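Local coordinates for HIT domain-containing protein (Sulfolobus tokodaii, PDB 2EO4) that probably binds nucleotides and hydrolyses them as a zinc-containing member of the histidine triad (HIT) family, possibly with adenylylsulfatase activity, at residues A[14-19]-A[24-29]; A[34-39]-A[63-68]; A[56-61]-A[93-98]; A[67-72]-A[99-104]. All coordinates share one frame; numbering follows the deposited sequence.

In the fold
Contact 1 pairs two strands of an antiparallel sheet, and contacts 2 to 4 pack helix 52-72 on one face of it. Contact 1 is the hairpin at one end, and its second strand hydrogen-bonds to strand 36-40 of contact 2 (Ile25 O to Leu37 N, 2.8 Å). Contacts 3 and 4 take the two ends of strand 97-102, with centres about 17 Å apart, and contact 2 lies between them on the neighbouring strand. Contact 3 carries the histidine triad, the zinc and a phosphate. The His96 side chain is about 6 Å from that of Val38 in contact 2, about 8 Å from Ile25 in contact 1 and about 9 Å from Ile99 in contact 4.

Contact 1: residues A[14-19]-A[24-29]; sequences YFVYED and AILDKY
Ala24 pushes its single methyl into a shallow hollow formed by two consecutive residues of the facing strand: Ala24 CB lies 3.6 Å from both Val16 CG2 and Tyr17 CB. Two residues opposite one make a classic beta bulge, and the backbone bonds agree. Ala24 O takes a nearly straight bond from Val16 N (2.9 Å, 172°) and a weak one from Tyr17 N, while Ala24 N donates to Tyr17 O. Past the bulge the antiparallel pairing resumes, with Leu26 N bonded to Tyr14 O at 3.0 Å. On one face of the hairpin Ile25 and Phe15 run side by side, and Ile25 CG1 sits over the ring face in a CH-pi contact, 4.2 Å from the Phe15 ring centroid and 10° off its normal. Toward the other face Val16 meets Leu26 at about a right angle, Val16 CG1 resting 3.9 Å from Leu26 CG. With chi1 at -64°, CG1 of Val16 is turned to Leu26 and CG2 to Ala24, a two-pronged wedge. An alanine in place of Val16 would lack both prongs and would probably open a gap between Ala24 and Leu26. Strand 15-18 is outermost in the sheet of this chain, and strand 22-26 pairs onward with strand 36-40. Val16 and Leu26 rest on Ile132 of helix 122-143, while Tyr17 and Ala24 reach Val65 of helix 52-72.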
loop_
_atom_site.group_PDB
_atom_site.type_symbol
_atom_site.label_atom_id
_atom_site.label_comp_id
_atom_site.label_asym_id
_atom_site.label_seq_id
_atom_site.Cartn_x
_atom_site.Cartn_y
_atom_site.Cartn_z
ATOM N N TYR A 14 20.289 6.712 3.019
ATOM C CA TYR A 14 20.643 6.766 1.603
ATOM C C TYR A 14 19.433 7.066 0.721
ATOM O O TYR A 14 18.579 6.207 0.513
ATOM C CB TYR A 14 21.282 5.447 1.154
ATOM C CG TYR A 14 22.684 5.242 1.681
ATOM C CD1 TYR A 14 22.910 4.919 3.020
ATOM C CD2 TYR A 14 23.790 5.397 0.845
ATOM C CE1 TYR A 14 24.206 4.759 3.514
ATOM C CE2 TYR A 14 25.088 5.240 1.327
ATOM C CZ TYR A 14 25.288 4.922 2.661
ATOM O OH TYR A 14 26.569 4.771 3.144
ATOM N N PHE A 15 19.374 8.287 0.198
ATOM C CA PHE A 15 18.272 8.700 -0.670
ATOM C C PHE A 15 18.401 8.136 -2.080
ATOM O O PHE A 15 19.488 8.148 -2.659
ATOM C CB PHE A 15 18.217 10.230 -0.796
ATOM C CG PHE A 15 17.791 10.939 0.453
ATOM C CD1 PHE A 15 18.624 10.986 1.565
ATOM C CD2 PHE A 15 16.556 11.580 0.511
ATOM C CE1 PHE A 15 18.236 11.663 2.716
ATOM C CE2 PHE A 15 16.156 12.259 1.658
ATOM C CZ PHE A 15 16.998 12.302 2.763
ATOM N N VAL A 16 17.292 7.650 -2.633
ATOM C CA VAL A 16 17.290 7.150 -4.003
ATOM C C VAL A 16 16.340 8.026 -4.818
ATOM O O VAL A 16 16.306 7.954 -6.047
ATOM C CB VAL A 16 16.856 5.661 -4.104
ATOM C CG1 VAL A 16 17.867 4.778 -3.373
ATOM C CG2 VAL A 16 15.456 5.471 -3.542
ATOM N N TYR A 17 15.572 8.854 -4.115
ATOM C CA TYR A 17 14.640 9.784 -4.744
ATOM C C TYR A 17 14.323 10.927 -3.796
ATOM O O TYR A 17 14.191 10.733 -2.587
ATOM C CB TYR A 17 13.317 9.106 -5.125
ATOM C CG TYR A 17 12.308 10.083 -5.706
ATOM C CD1 TYR A 17 12.327 10.408 -7.060
ATOM C CD2 TYR A 17 11.376 10.726 -4.888
ATOM C CE1 TYR A 17 11.447 11.351 -7.591
ATOM C CE2 TYR A 17 10.488 11.675 -5.407
ATOM C CZ TYR A 17 10.532 11.980 -6.760
ATOM O OH TYR A 17 9.666 12.914 -7.285
ATOM N N GLU A 18 14.195 12.126 -4.345
ATOM C CA GLU A 18 13.855 13.267 -3.517
ATOM C C GLU A 18 13.379 14.447 -4.343
ATOM O O GLU A 18 13.912 14.724 -5.418
ATOM C CB GLU A 18 15.054 13.693 -2.654
ATOM C CG GLU A 18 14.778 14.911 -1.766
ATOM C CD GLU A 18 15.938 15.265 -0.840
ATOM O OE1 GLU A 18 17.094 14.915 -1.153
ATOM O OE2 GLU A 18 15.691 15.914 0.200
ATOM N N ASP A 19 12.332 15.096 -3.854
ATOM C CA ASP A 19 11.811 16.302 -4.478
ATOM C C ASP A 19 11.447 17.228 -3.328
ATOM O O ASP A 19 11.820 16.966 -2.184
ATOM C CB ASP A 19 10.608 16.030 -5.409
ATOM C CG ASP A 19 9.434 15.371 -4.716
ATOM O OD1 ASP A 19 9.106 15.737 -3.569
ATOM O OD2 ASP A 19 8.808 14.492 -5.351
ATOM N N ALA A 24 12.557 8.967 -1.036
ATOM C CA ALA A 24 12.584 7.513 -0.970
ATOM C C ALA A 24 13.969 7.216 -0.417
ATOM O O ALA A 24 14.968 7.730 -0.924
ATOM C CB ALA A 24 12.414 6.907 -2.357
ATOM N N ILE A 25 14.024 6.399 0.628
ATOM C CA ILE A 25 15.284 6.075 1.285
ATOM C C ILE A 25 15.449 4.569 1.432
ATOM O O ILE A 25 14.480 3.862 1.691
ATOM C CB ILE A 25 15.305 6.718 2.686
ATOM C CG1 ILE A 25 15.147 8.237 2.548
ATOM C CG2 ILE A 25 16.591 6.360 3.421
ATOM C CD1 ILE A 25 14.541 8.900 3.767
ATOM N N LEU A 26 16.672 4.075 1.266
ATOM C CA LEU A 26 16.906 2.644 1.424
ATOM C C LEU A 26 16.655 2.266 2.877
ATOM O O LEU A 26 17.029 3.007 3.792
ATOM C CB LEU A 26 18.350 2.275 1.054
ATOM C CG LEU A 26 18.745 2.345 -0.422
ATOM C CD1 LEU A 26 20.224 2.008 -0.574
ATOM C CD2 LEU A 26 17.898 1.374 -1.222
ATOM N N ASP A 27 16.006 1.125 3.088
ATOM C CA ASP A 27 15.732 0.650 4.442
ATOM C C ASP A 27 17.074 0.238 5.039
ATOM O O ASP A 27 17.865 -0.442 4.379
ATOM C CB ASP A 27 14.785 -0.555 4.396
ATOM C CG ASP A 27 14.261 -0.943 5.773
ATOM O OD1 ASP A 27 15.079 -1.243 6.667
ATOM O OD2 ASP A 27 13.028 -0.949 5.959
ATOM N N LYS A 28 17.343 0.655 6.273
ATOM C CA LYS A 28 18.610 0.313 6.917
ATOM C C LYS A 28 18.731 -1.177 7.254
ATOM O O LYS A 28 19.831 -1.723 7.258
ATOM C CB LYS A 28 18.807 1.146 8.190
ATOM C CG LYS A 28 20.121 0.859 8.919
ATOM C CD LYS A 28 20.313 1.774 10.126
ATOM C CE LYS A 28 21.600 1.435 10.868
ATOM N NZ LYS A 28 21.857 2.338 12.027
ATOM N N TYR A 29 17.606 -1.827 7.537
ATOM C CA TYR A 29 17.596 -3.255 7.868
ATOM C C TYR A 29 16.646 -3.924 6.872
ATOM O O TYR A 29 15.602 -4.459 7.250
ATOM C CB TYR A 29 17.076 -3.450 9.297
ATOM C CG TYR A 29 17.805 -2.629 10.345
ATOM C CD1 TYR A 29 18.983 -3.089 10.930
ATOM C CD2 TYR A 29 17.307 -1.391 10.753
ATOM C CE1 TYR A 29 19.646 -2.336 11.901
ATOM C CE2 TYR A 29 17.960 -0.633 11.721
ATOM C CZ TYR A 29 19.126 -1.112 12.292
ATOM O OH TYR A 29 19.759 -0.369 13.267
HETATM O O HOH W 1 19.468 4.228 4.104
#

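Contact 2: residues A[34-39]-A[63-68]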
loop_
_atom_site.group_PDB
_atom_site.type_symbol
_atom_site.label_atom_id
_atom_site.label_comp_id
_atom_site.label_asym_id
_atom_site.label_seq_id
_atom_site.Cartn_x
_atom_site.Cartn_y
_atom_site.Cartn_z
ATOM N N GLY A 34 17.297 -4.113 -1.975
ATOM C CA GLY A 34 16.634 -2.980 -2.599
ATOM C C GLY A 34 15.431 -2.446 -1.835
ATOM O O GLY A 34 14.784 -1.504 -2.288
ATOM N N HIS A 35 15.134 -3.049 -0.685
ATOM C CA HIS A 35 14.010 -2.628 0.158
ATOM C C HIS A 35 14.131 -1.120 0.381
ATOM O O HIS A 35 15.144 -0.633 0.887
ATOM C CB HIS A 35 14.069 -3.390 1.491
ATOM C CG HIS A 35 12.919 -3.122 2.413
ATOM N ND1 HIS A 35 12.767 -3.784 3.613
ATOM C CD2 HIS A 35 11.884 -2.251 2.332
ATOM C CE1 HIS A 35 11.692 -3.332 4.233
ATOM N NE2 HIS A 35 11.137 -2.400 3.478
ATOM N N THR A 36 13.087 -0.389 0.000
ATOM C CA THR A 36 13.075 1.065 0.106
ATOM C C THR A 36 11.802 1.590 0.756
ATOM O O THR A 36 10.754 0.945 0.705
ATOM C CB THR A 36 13.217 1.687 -1.302
ATOM O OG1 THR A 36 14.500 1.343 -1.830
ATOM C CG2 THR A 36 13.068 3.210 -1.261
ATOM N N LEU A 37 11.908 2.762 1.376
ATOM C CA LEU A 37 10.772 3.393 2.029
ATOM C C LEU A 37 10.486 4.719 1.331
ATOM O O LEU A 37 11.392 5.521 1.123
ATOM C CB LEU A 37 11.095 3.640 3.502
ATOM C CG LEU A 37 11.698 2.392 4.152
ATOM C CD1 LEU A 37 12.358 2.734 5.463
ATOM C CD2 LEU A 37 10.603 1.348 4.327
ATOM N N VAL A 38 9.230 4.934 0.952
ATOM C CA VAL A 38 8.843 6.174 0.291
ATOM C C VAL A 38 8.087 6.975 1.333
ATOM O O VAL A 38 7.148 6.472 1.954
ATOM C CB VAL A 38 7.929 5.919 -0.921
ATOM C CG1 VAL A 38 7.586 7.244 -1.596
ATOM C CG2 VAL A 38 8.624 4.988 -1.905
ATOM N N ILE A 39 8.493 8.221 1.529
ATOM C CA ILE A 39 7.855 9.036 2.545
ATOM C C ILE A 39 7.562 10.475 2.163
ATOM O O ILE A 39 8.246 11.064 1.320
ATOM C CB ILE A 39 8.743 9.134 3.807
ATOM C CG1 ILE A 39 10.021 9.912 3.468
ATOM C CG2 ILE A 39 9.119 7.749 4.308
ATOM C CD1 ILE A 39 10.885 10.255 4.665
ATOM N N LYS A 63 4.804 4.820 -7.426
ATOM C CA LYS A 63 4.859 4.159 -8.734
ATOM C C LYS A 63 6.226 4.360 -9.392
ATOM O O LYS A 63 6.861 3.402 -9.834
ATOM C CB LYS A 63 3.778 4.693 -9.681
ATOM C CG LYS A 63 3.849 4.050 -11.075
ATOM C CD LYS A 63 2.801 4.591 -12.045
ATOM C CE LYS A 63 2.998 3.988 -13.434
ATOM N NZ LYS A 63 1.952 4.408 -14.418
ATOM N N LEU A 64 6.672 5.610 -9.468
ATOM C CA LEU A 64 7.959 5.920 -10.085
ATOM C C LEU A 64 9.118 5.173 -9.433
ATOM O O LEU A 64 9.916 4.518 -10.111
ATOM C CB LEU A 64 8.235 7.426 -10.019
ATOM C CG LEU A 64 9.636 7.863 -10.464
ATOM C CD1 LEU A 64 9.867 7.451 -11.909
ATOM C CD2 LEU A 64 9.781 9.373 -10.307
ATOM N N VAL A 65 9.214 5.277 -8.111
ATOM C CA VAL A 65 10.290 4.619 -7.390
ATOM C C VAL A 65 10.216 3.102 -7.539
ATOM O O VAL A 65 11.246 2.446 -7.682
ATOM C CB VAL A 65 10.274 5.015 -5.900
ATOM C CG1 VAL A 65 11.364 4.261 -5.139
ATOM C CG2 VAL A 65 10.494 6.521 -5.777
ATOM N N SER A 66 9.005 2.548 -7.517
ATOM C CA SER A 66 8.836 1.106 -7.671
ATOM C C SER A 66 9.345 0.673 -9.048
ATOM O O SER A 66 10.060 -0.322 -9.167
ATOM C CB SER A 66 7.363 0.708 -7.511
ATOM O OG SER A 66 6.921 0.888 -6.170
ATOM N N LEU A 67 8.970 1.410 -10.090
ATOM C CA LEU A 67 9.435 1.067 -11.432
ATOM C C LEU A 67 10.960 1.121 -11.460
ATOM O O LEU A 67 11.614 0.246 -12.032
ATOM C CB LEU A 67 8.853 2.034 -12.467
ATOM C CG LEU A 67 7.382 1.811 -12.832
ATOM C CD1 LEU A 67 6.857 2.978 -13.656
ATOM C CD2 LEU A 67 7.246 0.500 -13.601
ATOM N N GLY A 68 11.518 2.146 -10.826
ATOM C CA GLY A 68 12.962 2.301 -10.785
ATOM C C GLY A 68 13.657 1.145 -10.092
ATOM O O GLY A 68 14.642 0.608 -10.595
#
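Val38 on the strand and Val65 on the helix are the closest backbone positions, their CA atoms 8.0 Å apart, so helix and sheet are joined through side chains and no hydrogen bond crosses between the two segments. On the helix side a single residue, Val65, makes the contact. Its CG1 extends anti to the backbone N (chi1 177°), and this branch meets both strand partners. One is Val38, whose CG2 approaches to 4.3 Å from Val65 CG1. The other is Thr36, whose CG2 lies 4.4 Å from the same Val65 CG1. Thr36 and Val38 are two residues apart and both point to the helix, so the CG1 methyl of Val65 is shared between neighbouring bumps on one sheet face. The spacing is relaxed and the buried area small, 91 Å². Toward Val65, Thr36 offers its CG2 methyl, while its hydroxyl OG1 donates to Gly34 O over 2.9 Å, from 40° above the carbonyl plane. That bond is consistent with the chi1 of -65° and gives a buried hydroxyl a partner within its own segment. Around this pair, Val38 also packs on Leu58, Val61 and Val62 of the same helix, and Lys63 NZ reaches Ala50 O of the second subunit. Between Thr36 and Val38, Leu37 points to the opposite face and touches His98. This is the layered design of the HIT fold, in which helix 52-72 covers one face of the antiparallel sheet while His96 and His98 of the predicted histidine triad lie on the other.

Contact 3: residues A[56-61]-A[93-98]. With ZN (zinc ion), chain B; PO4 (phosphate ion), chain C.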
loop_
_atom_site.group_PDB
_atom_site.type_symbol
_atom_site.label_atom_id
_atom_site.label_comp_id
_atom_site.label_asym_id
_atom_site.label_seq_id
_atom_site.Cartn_x
_atom_site.Cartn_y
_atom_site.Cartn_z
ATOM N N ALA A 56 -2.307 11.437 -2.651
ATOM C CA ALA A 56 -2.370 11.336 -4.105
ATOM C C ALA A 56 -0.980 11.415 -4.723
ATOM O O ALA A 56 -0.633 10.618 -5.599
ATOM C CB ALA A 56 -3.261 12.447 -4.670
ATOM N N GLU A 57 -0.182 12.376 -4.270
ATOM C CA GLU A 57 1.165 12.537 -4.799
ATOM C C GLU A 57 2.056 11.393 -4.329
ATOM O O GLU A 57 2.944 10.952 -5.055
ATOM C CB GLU A 57 1.753 13.879 -4.358
ATOM C CG GLU A 57 3.099 14.209 -4.992
ATOM C CD GLU A 57 3.092 14.070 -6.508
ATOM O OE1 GLU A 57 2.113 14.514 -7.151
ATOM O OE2 GLU A 57 4.075 13.522 -7.057
ATOM N N LEU A 58 1.814 10.917 -3.109
ATOM C CA LEU A 58 2.590 9.808 -2.560
ATOM C C LEU A 58 2.424 8.585 -3.461
ATOM O O LEU A 58 3.387 7.880 -3.760
ATOM C CB LEU A 58 2.102 9.473 -1.145
ATOM C CG LEU A 58 2.737 8.251 -0.464
ATOM C CD1 LEU A 58 4.231 8.470 -0.306
ATOM C CD2 LEU A 58 2.086 8.020 0.896
ATOM N N ALA A 59 1.195 8.339 -3.897
ATOM C CA ALA A 59 0.920 7.193 -4.760
ATOM C C ALA A 59 1.709 7.281 -6.065
ATOM O O ALA A 59 2.192 6.272 -6.577
ATOM C CB ALA A 59 -0.570 7.108 -5.060
ATOM N N LYS A 60 1.828 8.492 -6.601
ATOM C CA LYS A 60 2.554 8.705 -7.849
ATOM C C LYS A 60 4.053 8.501 -7.664
ATOM O O LYS A 60 4.728 7.951 -8.537
ATOM C CB LYS A 60 2.268 10.114 -8.381
ATOM C CG LYS A 60 0.798 10.347 -8.684
ATOM C CD LYS A 60 0.530 11.771 -9.143
ATOM C CE LYS A 60 -0.966 12.016 -9.286
ATOM N NZ LYS A 60 -1.269 13.398 -9.753
ATOM N N VAL A 61 4.578 8.948 -6.527
ATOM C CA VAL A 61 5.997 8.781 -6.243
ATOM C C VAL A 61 6.284 7.291 -6.049
ATOM O O VAL A 61 7.293 6.776 -6.526
ATOM C CB VAL A 61 6.414 9.563 -4.972
ATOM C CG1 VAL A 61 7.842 9.216 -4.588
ATOM C CG2 VAL A 61 6.293 11.066 -5.225
ATOM N N PHE A 93 6.553 5.930 13.457
ATOM C CA PHE A 93 5.329 6.691 13.288
ATOM C C PHE A 93 5.420 7.962 12.462
ATOM O O PHE A 93 5.106 9.065 12.917
ATOM C CB PHE A 93 4.722 6.925 14.671
ATOM C CG PHE A 93 4.374 5.641 15.366
ATOM C CD1 PHE A 93 3.183 4.983 15.078
ATOM C CD2 PHE A 93 5.292 5.019 16.209
ATOM C CE1 PHE A 93 2.913 3.725 15.608
ATOM C CE2 PHE A 93 5.032 3.759 16.743
ATOM C CZ PHE A 93 3.840 3.111 16.441
ATOM N N HIS A 94 5.861 7.762 11.225
ATOM C CA HIS A 94 5.996 8.789 10.201
ATOM C C HIS A 94 5.586 7.990 8.971
ATOM O O HIS A 94 6.271 7.037 8.597
ATOM C CB HIS A 94 7.450 9.245 10.051
ATOM C CG HIS A 94 7.658 10.261 8.966
ATOM N ND1 HIS A 94 8.104 11.542 9.216
ATOM C CD2 HIS A 94 7.480 10.184 7.623
ATOM C CE1 HIS A 94 8.191 12.209 8.080
ATOM N NE2 HIS A 94 7.818 11.408 7.097
ATOM N N LEU A 95 4.464 8.364 8.367
ATOM C CA LEU A 95 3.939 7.665 7.199
ATOM C C LEU A 95 4.992 7.283 6.171
ATOM O O LEU A 95 5.706 8.135 5.648
ATOM C CB LEU A 95 2.861 8.525 6.524
ATOM C CG LEU A 95 2.315 8.093 5.155
ATOM C CD1 LEU A 95 1.806 6.660 5.189
ATOM C CD2 LEU A 95 1.197 9.048 4.761
ATOM N N HIS A 96 5.083 5.988 5.890
ATOM C CA HIS A 96 6.019 5.503 4.892
ATOM C C HIS A 96 5.473 4.256 4.237
ATOM O O HIS A 96 4.784 3.453 4.872
ATOM C CB HIS A 96 7.397 5.212 5.494
ATOM C CG HIS A 96 7.387 4.210 6.606
ATOM N ND1 HIS A 96 6.820 4.465 7.836
ATOM C CD2 HIS A 96 7.939 2.977 6.695
ATOM C CE1 HIS A 96 7.028 3.434 8.637
ATOM N NE2 HIS A 96 7.705 2.519 7.969
ATOM N N VAL A 97 5.777 4.119 2.953
ATOM C CA VAL A 97 5.343 2.968 2.174
ATOM C C VAL A 97 6.561 2.108 1.887
ATOM O O VAL A 97 7.581 2.609 1.415
ATOM C CB VAL A 97 4.723 3.408 0.829
ATOM C CG1 VAL A 97 4.404 2.186 -0.028
ATOM C CG2 VAL A 97 3.456 4.214 1.087
ATOM N N HIS A 98 6.453 0.820 2.189
ATOM C CA HIS A 98 7.541 -0.117 1.941
ATOM C C HIS A 98 7.461 -0.633 0.508
ATOM O O HIS A 98 6.378 -0.936 0.021
ATOM C CB HIS A 98 7.419 -1.345 2.852
ATOM C CG HIS A 98 7.583 -1.056 4.309
ATOM N ND1 HIS A 98 8.785 -1.210 4.965
ATOM C CD2 HIS A 98 6.687 -0.672 5.249
ATOM C CE1 HIS A 98 8.623 -0.935 6.248
ATOM N NE2 HIS A 98 7.359 -0.606 6.447
HETATM ZN ZN ZN B . 8.621 12.428 11.045
HETATM P P PO4 C . 6.955 0.001 9.883
HETATM O O1 PO4 C . 8.195 0.299 9.129
HETATM O O2 PO4 C . 5.817 -0.152 8.941
HETATM O O3 PO4 C . 7.141 -1.269 10.647
HETATM O O4 PO4 C . 6.668 1.114 10.829
#
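Leu58 and Leu95 reach toward each other tip to tip, Leu58 CD2 stopping 4.1 Å from Leu95 CD2. The same Leu58 methyl lies 4.0 Å from Val97 CG2, the two side chains crossing obliquely, so one helix methyl serves two strand-side residues. Leu95 and Val97 point to the helix, and the intervening His96 points away, which places apolar packing and polar chemistry on opposite sides of one chain segment. His96 is turned at chi1 58°, with CG between its backbone N and carbonyl carbon. With chi2 at -69° this turns ND1 to its own segment, where His96 ND1 donates to His94 O at 2.7 Å, and NE2 to the phosphate. His96 NE2 bonds phosphate O1 at 2.6 Å, almost straight (167°) and near the plane of the ring. His98 NE2 grips the same phosphate from a second ring, bonding O2 at 3.0 Å and, weakly, O1. A phenylalanine in place of His96 would have neither ring nitrogen, and would probably leave His94 O without this donor and the phosphate held by one fewer histidine. His94 faces another task: its ND1 binds the zinc ion at 2.1 Å, alongside Cys1, Cys4 and His43. The phosphate, probably from the crystallisation liquor, is also bonded by Asn83 and by the backbone N atoms of Val91 and Ile92. With ND1 tied to a carbonyl and NE2 directed at the anion, His96 is oriented as expected for its predicted role, formation of an AMP intermediate on the tele nitrogen, NE2.

Contact 4: residues A[67-72]-A[99-104]; sequences LGIKDA and IIPTWE
Ile69 drops onto the strand between Ile99 and Pro101, and within 67-72 this one side chain makes the contact. The tightest point is Ile69 CG2 against Pro101 CG at 3.6 Å, where the branch methyl meets the proline ring and the two side chains cross at about a right angle. The longer branch runs the other way: Ile69 CD1 comes 3.9 Å from Ile99 CG2 and 4.1 Å from Ile99 CD1, so it rests against both methyls of Ile99 from one side. Chi1 of -66° at Ile69 sends CG1 anti to the carbonyl carbon and CG2 anti to the backbone N, which separates the branches and lets them reach different residues. Toward the end of the helix the fit loosens. The Trp103 side chain leans toward the helix yet stays 6.4 Å from the segment 67-72 at its nearest, and its NE1 bonds instead to Val73 O. Asp71 and Glu104 lie on the solvent side, the former bonded to Ser135 and the latter in a salt bridge with Arg86 of the second subunit. In the fold this joins the last turns of helix 52-72 to strand 97-102, which lies between strands 36-40 and 77-84. Ile99 continues the packing onto Val65 and Ser66 of the helix and Leu80 of strand 77-84, while Ile132 of helix 122-143 covers Ile69 and Ala72.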
loop_
_atom_site.group_PDB
_atom_site.type_symbol
_atom_site.label_atom_id
_atom_site.label_comp_id
_atom_site.label_asym_id
_atom_site.label_seq_id
_atom_site.Cartn_x
_atom_site.Cartn_y
_atom_site.Cartn_z
ATOM N N LEU A 67 8.970 1.410 -10.090
ATOM C CA LEU A 67 9.435 1.067 -11.432
ATOM C C LEU A 67 10.960 1.121 -11.460
ATOM O O LEU A 67 11.614 0.246 -12.032
ATOM C CB LEU A 67 8.853 2.034 -12.467
ATOM C CG LEU A 67 7.382 1.811 -12.832
ATOM C CD1 LEU A 67 6.857 2.978 -13.656
ATOM C CD2 LEU A 67 7.246 0.500 -13.601
ATOM N N GLY A 68 11.518 2.146 -10.826
ATOM C CA GLY A 68 12.962 2.301 -10.785
ATOM C C GLY A 68 13.657 1.145 -10.092
ATOM O O GLY A 68 14.642 0.608 -10.595
ATOM N N ILE A 69 13.151 0.758 -8.924
ATOM C CA ILE A 69 13.746 -0.344 -8.181
ATOM C C ILE A 69 13.625 -1.667 -8.936
ATOM O O ILE A 69 14.593 -2.424 -9.021
ATOM C CB ILE A 69 13.089 -0.499 -6.792
ATOM C CG1 ILE A 69 13.410 0.726 -5.931
ATOM C CG2 ILE A 69 13.590 -1.778 -6.109
ATOM C CD1 ILE A 69 12.642 0.783 -4.610
ATOM N N LYS A 70 12.446 -1.944 -9.488
ATOM C CA LYS A 70 12.242 -3.195 -10.206
ATOM C C LYS A 70 13.260 -3.333 -11.332
ATOM O O LYS A 70 13.823 -4.407 -11.551
ATOM C CB LYS A 70 10.827 -3.274 -10.783
ATOM C CG LYS A 70 10.555 -4.601 -11.484
ATOM C CD LYS A 70 9.155 -4.689 -12.072
ATOM C CE LYS A 70 8.956 -6.041 -12.751
ATOM N NZ LYS A 70 7.663 -6.131 -13.480
ATOM N N ASP A 71 13.493 -2.237 -12.040
ATOM C CA ASP A 71 14.445 -2.235 -13.142
ATOM C C ASP A 71 15.875 -2.416 -12.636
ATOM O O ASP A 71 16.625 -3.249 -13.150
ATOM C CB ASP A 71 14.333 -0.920 -13.917
ATOM C CG ASP A 71 15.303 -0.844 -15.082
ATOM O OD1 ASP A 71 15.178 -1.663 -16.016
ATOM O OD2 ASP A 71 16.189 0.034 -15.056
ATOM N N ALA A 72 16.239 -1.644 -11.617
ATOM C CA ALA A 72 17.584 -1.680 -11.045
ATOM C C ALA A 72 18.033 -3.030 -10.493
ATOM O O ALA A 72 19.155 -3.461 -10.752
ATOM C CB ALA A 72 17.713 -0.611 -9.961
ATOM N N ILE A 99 8.614 -0.727 -0.153
ATOM C CA ILE A 99 8.695 -1.308 -1.488
ATOM C C ILE A 99 9.713 -2.421 -1.261
ATOM O O ILE A 99 10.905 -2.159 -1.078
ATOM C CB ILE A 99 9.246 -0.337 -2.554
ATOM C CG1 ILE A 99 8.326 0.875 -2.695
ATOM C CG2 ILE A 99 9.315 -1.058 -3.915
ATOM C CD1 ILE A 99 8.860 1.939 -3.673
ATOM N N ILE A 100 9.227 -3.658 -1.253
ATOM C CA ILE A 100 10.063 -4.828 -1.003
ATOM C C ILE A 100 10.138 -5.711 -2.249
ATOM O O ILE A 100 9.166 -6.368 -2.618
ATOM C CB ILE A 100 9.481 -5.646 0.175
ATOM C CG1 ILE A 100 9.380 -4.751 1.414
ATOM C CG2 ILE A 100 10.362 -6.862 0.462
ATOM C CD1 ILE A 100 8.672 -5.405 2.600
ATOM N N PRO A 101 11.301 -5.733 -2.916
ATOM C CA PRO A 101 11.487 -6.539 -4.127
ATOM C C PRO A 101 11.448 -8.046 -3.906
ATOM O O PRO A 101 11.858 -8.548 -2.859
ATOM C CB PRO A 101 12.859 -6.088 -4.640
ATOM C CG PRO A 101 12.987 -4.682 -4.109
ATOM C CD PRO A 101 12.457 -4.846 -2.700
ATOM N N THR A 102 10.953 -8.762 -4.909
ATOM C CA THR A 102 10.889 -10.214 -4.848
ATOM C C THR A 102 11.380 -10.784 -6.175
ATOM O O THR A 102 11.400 -10.086 -7.190
ATOM C CB THR A 102 9.447 -10.721 -4.584
ATOM O OG1 THR A 102 8.587 -10.338 -5.664
ATOM C CG2 THR A 102 8.908 -10.140 -3.283
ATOM N N TRP A 103 11.780 -12.050 -6.152
ATOM C CA TRP A 103 12.268 -12.733 -7.347
ATOM C C TRP A 103 11.721 -14.150 -7.347
ATOM O O TRP A 103 11.495 -14.736 -6.288
ATOM C CB TRP A 103 13.798 -12.802 -7.342
ATOM C CG TRP A 103 14.472 -11.471 -7.411
ATOM C CD1 TRP A 103 14.898 -10.821 -8.536
ATOM C CD2 TRP A 103 14.774 -10.609 -6.309
ATOM N NE1 TRP A 103 15.447 -9.607 -8.200
ATOM C CE2 TRP A 103 15.384 -9.451 -6.840
ATOM C CE3 TRP A 103 14.589 -10.703 -4.924
ATOM C CZ2 TRP A 103 15.809 -8.393 -6.033
ATOM C CZ3 TRP A 103 15.012 -9.647 -4.120
ATOM C CH2 TRP A 103 15.615 -8.509 -4.680
ATOM N N GLU A 104 11.509 -14.704 -8.532
ATOM C CA GLU A 104 11.013 -16.065 -8.622
ATOM C C GLU A 104 12.175 -17.011 -8.339
ATOM O O GLU A 104 11.979 -18.150 -7.921
ATOM C CB GLU A 104 10.402 -16.311 -10.002
ATOM C CG GLU A 104 8.935 -15.902 -10.061
ATOM C CD GLU A 104 8.421 -15.717 -11.470
ATOM O OE1 GLU A 104 8.753 -16.549 -12.338
ATOM O OE2 GLU A 104 7.672 -14.742 -11.704
#